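Local coordinates for hydrolase (Thermococcus thioreducens, PDB 6IAH), which is a magnesium-binding phosphatase of the haloacid dehalogenase superfamily with diverse substrate specificity, possibly including phosphoglycolate, at residues G54-V59 / R103-F108; V59-I64 / F94-G99. All blocks are in the same frame, centred on the assembly; numbering follows the deposited sequence.

Interaction 1: residues G54-V59 / R103-F108; sequences GDDFKV and RVFNTF
F57 turns the edge of its ring toward the face of F105 in an offset edge-to-face pair. The ring centroids are 5.3 Å apart and the planes meet at 84°. The leading edge is the CD1–CE1 side of F57. F57 CD1 also touches F105 CB at 3.6 Å, so the stem of F105 shares in the packing. Near the plane of the F57 ring, the oxygen of N106 reaches the next side of the rim, between CE1 and CZ, with OD1 3.7 Å from F57 CE1. The N106 amide stands nearly perpendicular to that ring. D56 meets the far end of F105 obliquely, with D56 CB 3.6 Å from F105 CE2. The F105 ring gets there because CG lies anti to the backbone N (chi1 -169°), which carries the ring across to helix 56-68. A leucine in place of F105 would probably leave the edge of F57 without an aromatic face and open a gap beside D56 CB. The D56 carboxylate is held elsewhere, by a salt bridge to R48. D55 caps the start of this helix, its OD1 accepting from K58 N at 2.9 Å. The contact thus joins the first turn of helix 56-68 to the middle of helix 100-110. Helix 17-32 packs beside both, with T22 touching D56 and F105. F57 also lies on I101 and E102, one turn earlier in helix 100-110.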
loop_
_atom_site.group_PDB
_atom_site.type_symbol
_atom_site.label_atom_id
_atom_site.label_comp_id
_atom_site.label_asym_id
_atom_site.label_seq_id
_atom_site.Cartn_x
_atom_site.Cartn_y
_atom_site.Cartn_z
ATOM N N GLY A 54 -1.945 -12.024 1.556
ATOM C CA GLY A 54 -2.341 -11.608 0.230
ATOM C C GLY A 54 -2.851 -10.181 0.219
ATOM O O GLY A 54 -2.650 -9.484 -0.749
ATOM N N ASP A 55 -3.490 -9.730 1.312
ATOM C CA ASP A 55 -4.122 -8.434 1.319
ATOM C C ASP A 55 -4.512 -8.160 2.754
ATOM O O ASP A 55 -4.375 -9.058 3.595
ATOM C CB ASP A 55 -5.292 -8.351 0.341
ATOM C CG ASP A 55 -6.313 -9.467 0.517
ATOM O OD1 ASP A 55 -6.842 -9.646 1.651
ATOM O OD2 ASP A 55 -6.602 -10.176 -0.485
ATOM N N ASP A 56 -4.990 -6.960 3.024
ATOM C CA ASP A 56 -5.425 -6.613 4.412
ATOM C C ASP A 56 -6.777 -7.259 4.812
ATOM O O ASP A 56 -7.122 -7.232 5.974
ATOM C CB ASP A 56 -5.455 -5.112 4.586
ATOM C CG ASP A 56 -4.072 -4.501 4.715
ATOM O OD1 ASP A 56 -3.099 -5.192 5.105
ATOM O OD2 ASP A 56 -3.949 -3.298 4.438
ATOM N N PHE A 57 -7.560 -7.785 3.862
ATOM C CA PHE A 57 -8.729 -8.630 4.190
ATOM C C PHE A 57 -8.258 -9.912 4.923
ATOM O O PHE A 57 -8.841 -10.362 5.902
ATOM C CB PHE A 57 -9.530 -9.096 2.937
ATOM C CG PHE A 57 -9.805 -8.019 1.912
ATOM C CD1 PHE A 57 -10.254 -6.764 2.301
ATOM C CD2 PHE A 57 -9.692 -8.293 0.553
ATOM C CE1 PHE A 57 -10.533 -5.762 1.364
ATOM C CE2 PHE A 57 -9.990 -7.315 -0.392
ATOM C CZ PHE A 57 -10.413 -6.049 0.008
ATOM N N LYS A 58 -7.135 -10.447 4.465
ATOM C CA LYS A 58 -6.526 -11.634 5.058
ATOM C C LYS A 58 -5.871 -11.293 6.374
ATOM O O LYS A 58 -5.949 -12.070 7.288
ATOM C CB LYS A 58 -5.502 -12.279 4.117
ATOM C CG LYS A 58 -6.052 -12.725 2.767
ATOM C CD LYS A 58 -7.131 -13.733 3.012
ATOM C CE LYS A 58 -7.902 -14.127 1.758
ATOM N NZ LYS A 58 -7.013 -14.405 0.604
ATOM N N VAL A 59 -5.255 -10.135 6.455
ATOM C CA VAL A 59 -4.662 -9.709 7.722
ATOM C C VAL A 59 -5.799 -9.534 8.724
ATOM O O VAL A 59 -5.648 -9.973 9.846
ATOM C CB VAL A 59 -3.843 -8.400 7.635
ATOM C CG1 VAL A 59 -3.253 -8.005 9.026
ATOM C CG2 VAL A 59 -2.662 -8.546 6.679
ATOM N N ARG A 103 -16.250 -7.078 2.230
ATOM C CA ARG A 103 -17.322 -6.148 2.151
ATOM C C ARG A 103 -17.214 -5.149 3.305
ATOM O O ARG A 103 -17.382 -3.922 3.102
ATOM C CB ARG A 103 -18.685 -6.866 2.157
ATOM C CG ARG A 103 -19.776 -5.968 1.682
ATOM C CD ARG A 103 -21.178 -6.431 1.992
ATOM N NE ARG A 103 -22.140 -5.461 1.457
ATOM C CZ ARG A 103 -23.430 -5.694 1.230
ATOM N NH1 ARG A 103 -23.968 -6.875 1.524
ATOM N NH2 ARG A 103 -24.196 -4.737 0.692
ATOM N N VAL A 104 -16.912 -5.651 4.489
ATOM C CA VAL A 104 -16.806 -4.747 5.674
ATOM C C VAL A 104 -15.533 -3.852 5.550
ATOM O O VAL A 104 -15.592 -2.642 5.751
ATOM C CB VAL A 104 -16.757 -5.545 6.967
ATOM C CG1 VAL A 104 -16.319 -4.659 8.149
ATOM C CG2 VAL A 104 -18.099 -6.218 7.245
ATOM N N PHE A 105 -14.409 -4.439 5.146
ATOM C CA PHE A 105 -13.188 -3.656 4.987
ATOM C C PHE A 105 -13.420 -2.505 3.996
ATOM O O PHE A 105 -13.036 -1.355 4.238
ATOM C CB PHE A 105 -12.020 -4.549 4.554
ATOM C CG PHE A 105 -10.670 -3.878 4.606
ATOM C CD1 PHE A 105 -10.318 -2.909 3.673
ATOM C CD2 PHE A 105 -9.757 -4.198 5.590
ATOM C CE1 PHE A 105 -9.073 -2.296 3.733
ATOM C CE2 PHE A 105 -8.508 -3.619 5.627
ATOM C CZ PHE A 105 -8.164 -2.666 4.698
ATOM N N ASN A 106 -13.975 -2.827 2.827
ATOM C CA ASN A 106 -14.158 -1.834 1.824
ATOM C C ASN A 106 -15.167 -0.729 2.263
ATOM O O ASN A 106 -15.007 0.456 1.909
ATOM C CB ASN A 106 -14.600 -2.468 0.486
ATOM C CG ASN A 106 -13.456 -3.120 -0.279
ATOM O OD1 ASN A 106 -12.290 -2.828 -0.084
ATOM N ND2 ASN A 106 -13.808 -4.014 -1.179
ATOM N N THR A 107 -16.198 -1.101 2.992
ATOM C CA THR A 107 -17.109 -0.142 3.602
ATOM C C THR A 107 -16.325 0.889 4.466
ATOM O O THR A 107 -16.538 2.090 4.319
ATOM C CB THR A 107 -18.205 -0.880 4.411
ATOM O OG1 THR A 107 -18.953 -1.727 3.510
ATOM C CG2 THR A 107 -19.157 0.105 5.083
ATOM N N PHE A 108 -15.394 0.409 5.288
ATOM C CA PHE A 108 -14.613 1.273 6.195
ATOM C C PHE A 108 -13.563 2.107 5.400
ATOM O O PHE A 108 -13.393 3.294 5.667
ATOM C CB PHE A 108 -13.894 0.469 7.279
ATOM C CG PHE A 108 -14.764 0.042 8.408
ATOM C CD1 PHE A 108 -15.525 0.973 9.119
ATOM C CD2 PHE A 108 -14.804 -1.296 8.824
ATOM C CE1 PHE A 108 -16.326 0.555 10.189
ATOM C CE2 PHE A 108 -15.603 -1.704 9.874
ATOM C CZ PHE A 108 -16.339 -0.785 10.573
#

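Interaction 2: residues V59-I64 / F94-G99; sequences VSEALI and FQVFGG
E61 reaches from helix 56-68 to the backbone of V96 in the loop before helix 100-110. V96 N donates to E61 OE2 at 2.9 Å, and the N-H points fairly well at the oxygen. The donor comes from above the carboxylate plane, about 70° out of it. The contact depends on a straight side chain. E61 has CG anti to the backbone N (chi1 -176°) and stays extended through the next bond, so its carboxylate stands well clear of the helix. The two segments need that length, because the closest CA atoms, those of E61 and V96, are still 6.8 Å apart. OE2 also lies 3.4 Å from Q95 CA, close against the backbone just before V96. The other oxygen faces the valine side chain, with E61 OE1 3.5 Å from V96 CG1. V96 places CG1 between its backbone N and carbonyl carbon (chi1 69°), and this turns that methyl to the carboxylate. The two side chains cross at about a right angle. One residue of the loop therefore meets both oxygens, one through its N-H and the other through a methyl.

The E61 carboxylate is buried. Its strongest polar partner is R89 of helix 85-92, whose NE forms a salt bridge with OE2. OE2 thus serves two donors from different parts of the chain, and the arginine probably helps to keep the buried acid ionised. I101 packs against both E61 and V96. This is a helix side chain bonded to a loop backbone, away from the magnesium sites. It lies in the helical region between strands 12-13 and 129-130, consistent with the helical cap of a C1-type haloacid dehalogenase phosphatase.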
loop_
_atom_site.group_PDB
_atom_site.type_symbol
_atom_site.label_atom_id
_atom_site.label_comp_id
_atom_site.label_asym_id
_atom_site.label_seq_id
_atom_site.Cartn_x
_atom_site.Cartn_y
_atom_site.Cartn_z
ATOM N N VAL A 59 -5.255 -10.135 6.455
ATOM C CA VAL A 59 -4.662 -9.709 7.722
ATOM C C VAL A 59 -5.799 -9.534 8.724
ATOM O O VAL A 59 -5.648 -9.973 9.846
ATOM C CB VAL A 59 -3.843 -8.400 7.635
ATOM C CG1 VAL A 59 -3.253 -8.005 9.026
ATOM C CG2 VAL A 59 -2.662 -8.546 6.679
ATOM N N SER A 60 -6.919 -8.919 8.309
ATOM C CA SER A 60 -8.069 -8.706 9.202
ATOM C C SER A 60 -8.561 -10.065 9.708
ATOM O O SER A 60 -8.779 -10.262 10.919
ATOM C CB SER A 60 -9.196 -7.939 8.493
ATOM O OG SER A 60 -8.797 -6.645 8.053
ATOM N N GLU A 61 -8.713 -11.024 8.801
ATOM C CA GLU A 61 -9.138 -12.362 9.177
ATOM C C GLU A 61 -8.296 -13.059 10.236
ATOM O O GLU A 61 -8.840 -13.623 11.195
ATOM C CB GLU A 61 -9.254 -13.284 7.916
ATOM C CG GLU A 61 -9.780 -14.658 8.247
ATOM C CD GLU A 61 -9.835 -15.545 6.939
ATOM O OE1 GLU A 61 -9.632 -14.993 5.877
ATOM O OE2 GLU A 61 -10.066 -16.752 7.024
ATOM N N ALA A 62 -6.983 -12.970 10.061
ATOM C CA ALA A 62 -6.023 -13.483 10.989
ATOM C C ALA A 62 -6.243 -12.825 12.365
ATOM O O ALA A 62 -6.302 -13.507 13.333
ATOM C CB ALA A 62 -4.611 -13.210 10.501
ATOM N N LEU A 63 -6.387 -11.520 12.383
ATOM C CA LEU A 63 -6.523 -10.801 13.677
ATOM C C LEU A 63 -7.778 -11.095 14.424
ATOM O O LEU A 63 -7.802 -11.072 15.681
ATOM C CB LEU A 63 -6.378 -9.297 13.451
ATOM C CG LEU A 63 -4.949 -8.867 13.129
ATOM C CD1 LEU A 63 -4.981 -7.487 12.576
ATOM C CD2 LEU A 63 -4.010 -8.957 14.342
ATOM N N ILE A 64 -8.831 -11.347 13.677
ATOM C CA ILE A 64 -10.139 -11.739 14.231
ATOM C C ILE A 64 -10.035 -13.063 14.968
ATOM O O ILE A 64 -10.363 -13.174 16.185
ATOM C CB ILE A 64 -11.245 -11.823 13.156
ATOM C CG1 ILE A 64 -11.548 -10.453 12.620
ATOM C CG2 ILE A 64 -12.537 -12.429 13.746
ATOM C CD1 ILE A 64 -12.289 -10.490 11.290
ATOM N N PHE A 94 -11.338 -22.747 10.993
ATOM C CA PHE A 94 -12.377 -21.850 10.554
ATOM C C PHE A 94 -11.751 -20.859 9.581
ATOM O O PHE A 94 -10.572 -20.615 9.653
ATOM C CB PHE A 94 -13.012 -21.092 11.780
ATOM C CG PHE A 94 -14.061 -21.877 12.475
ATOM C CD1 PHE A 94 -13.709 -22.853 13.410
ATOM C CD2 PHE A 94 -15.413 -21.702 12.162
ATOM C CE1 PHE A 94 -14.675 -23.668 13.999
ATOM C CE2 PHE A 94 -16.392 -22.501 12.777
ATOM C CZ PHE A 94 -16.022 -23.477 13.708
ATOM N N GLN A 95 -12.580 -20.277 8.724
ATOM C CA GLN A 95 -12.166 -19.276 7.770
ATOM C C GLN A 95 -13.284 -18.301 7.484
ATOM O O GLN A 95 -14.436 -18.502 7.848
ATOM C CB GLN A 95 -11.798 -19.985 6.437
ATOM C CG GLN A 95 -12.863 -20.939 6.035
ATOM C CD GLN A 95 -12.568 -21.502 4.669
ATOM O OE1 GLN A 95 -11.624 -21.038 3.993
ATOM N NE2 GLN A 95 -13.338 -22.491 4.259
ATOM N N VAL A 96 -12.943 -17.260 6.739
ATOM C CA VAL A 96 -13.914 -16.311 6.313
ATOM C C VAL A 96 -15.001 -16.991 5.430
ATOM O O VAL A 96 -14.667 -17.871 4.646
ATOM C CB VAL A 96 -13.270 -15.133 5.559
ATOM C CG1 VAL A 96 -12.699 -15.565 4.195
ATOM C CG2 VAL A 96 -14.280 -13.995 5.376
ATOM N N PHE A 97 -16.238 -16.541 5.613
ATOM C CA PHE A 97 -17.403 -16.964 4.832
ATOM C C PHE A 97 -17.558 -15.975 3.709
ATOM O O PHE A 97 -17.927 -14.841 3.898
ATOM C CB PHE A 97 -18.680 -17.010 5.660
ATOM C CG PHE A 97 -19.912 -17.443 4.883
ATOM C CD1 PHE A 97 -19.987 -18.710 4.279
ATOM C CD2 PHE A 97 -20.995 -16.584 4.757
ATOM C CE1 PHE A 97 -21.124 -19.093 3.563
ATOM C CE2 PHE A 97 -22.157 -16.967 4.040
ATOM C CZ PHE A 97 -22.212 -18.222 3.448
ATOM N N GLY A 98 -17.209 -16.439 2.525
ATOM C CA GLY A 98 -17.377 -15.669 1.304
ATOM C C GLY A 98 -16.671 -14.318 1.364
ATOM O O GLY A 98 -15.502 -14.244 1.735
ATOM N N GLY A 99 -17.381 -13.266 0.998
ATOM C CA GLY A 99 -16.746 -11.949 0.958
ATOM C C GLY A 99 -17.074 -11.127 2.220
ATOM O O GLY A 99 -17.049 -9.894 2.146
#

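Both interactions use helix 56-68, and they share V59. Interaction 1 holds its first turn to helix 100-110, while interaction 2 ties the following turn to the loop that leads into that same helix. Along the chain, interaction 2 is nested within the loop closed by interaction 1. Their centres are 9 Å apart, and S60 OG packs on F105 between them. Both are partly buried. Interaction 1 buries more surface and lies nearer the chain centre, with the D56 side chain about 12 Å from a bound magnesium ion; its chemistry is aromatic. Interaction 2 lies farther out, beside an exposed loop, and depends on a buried charge and one hydrogen bond.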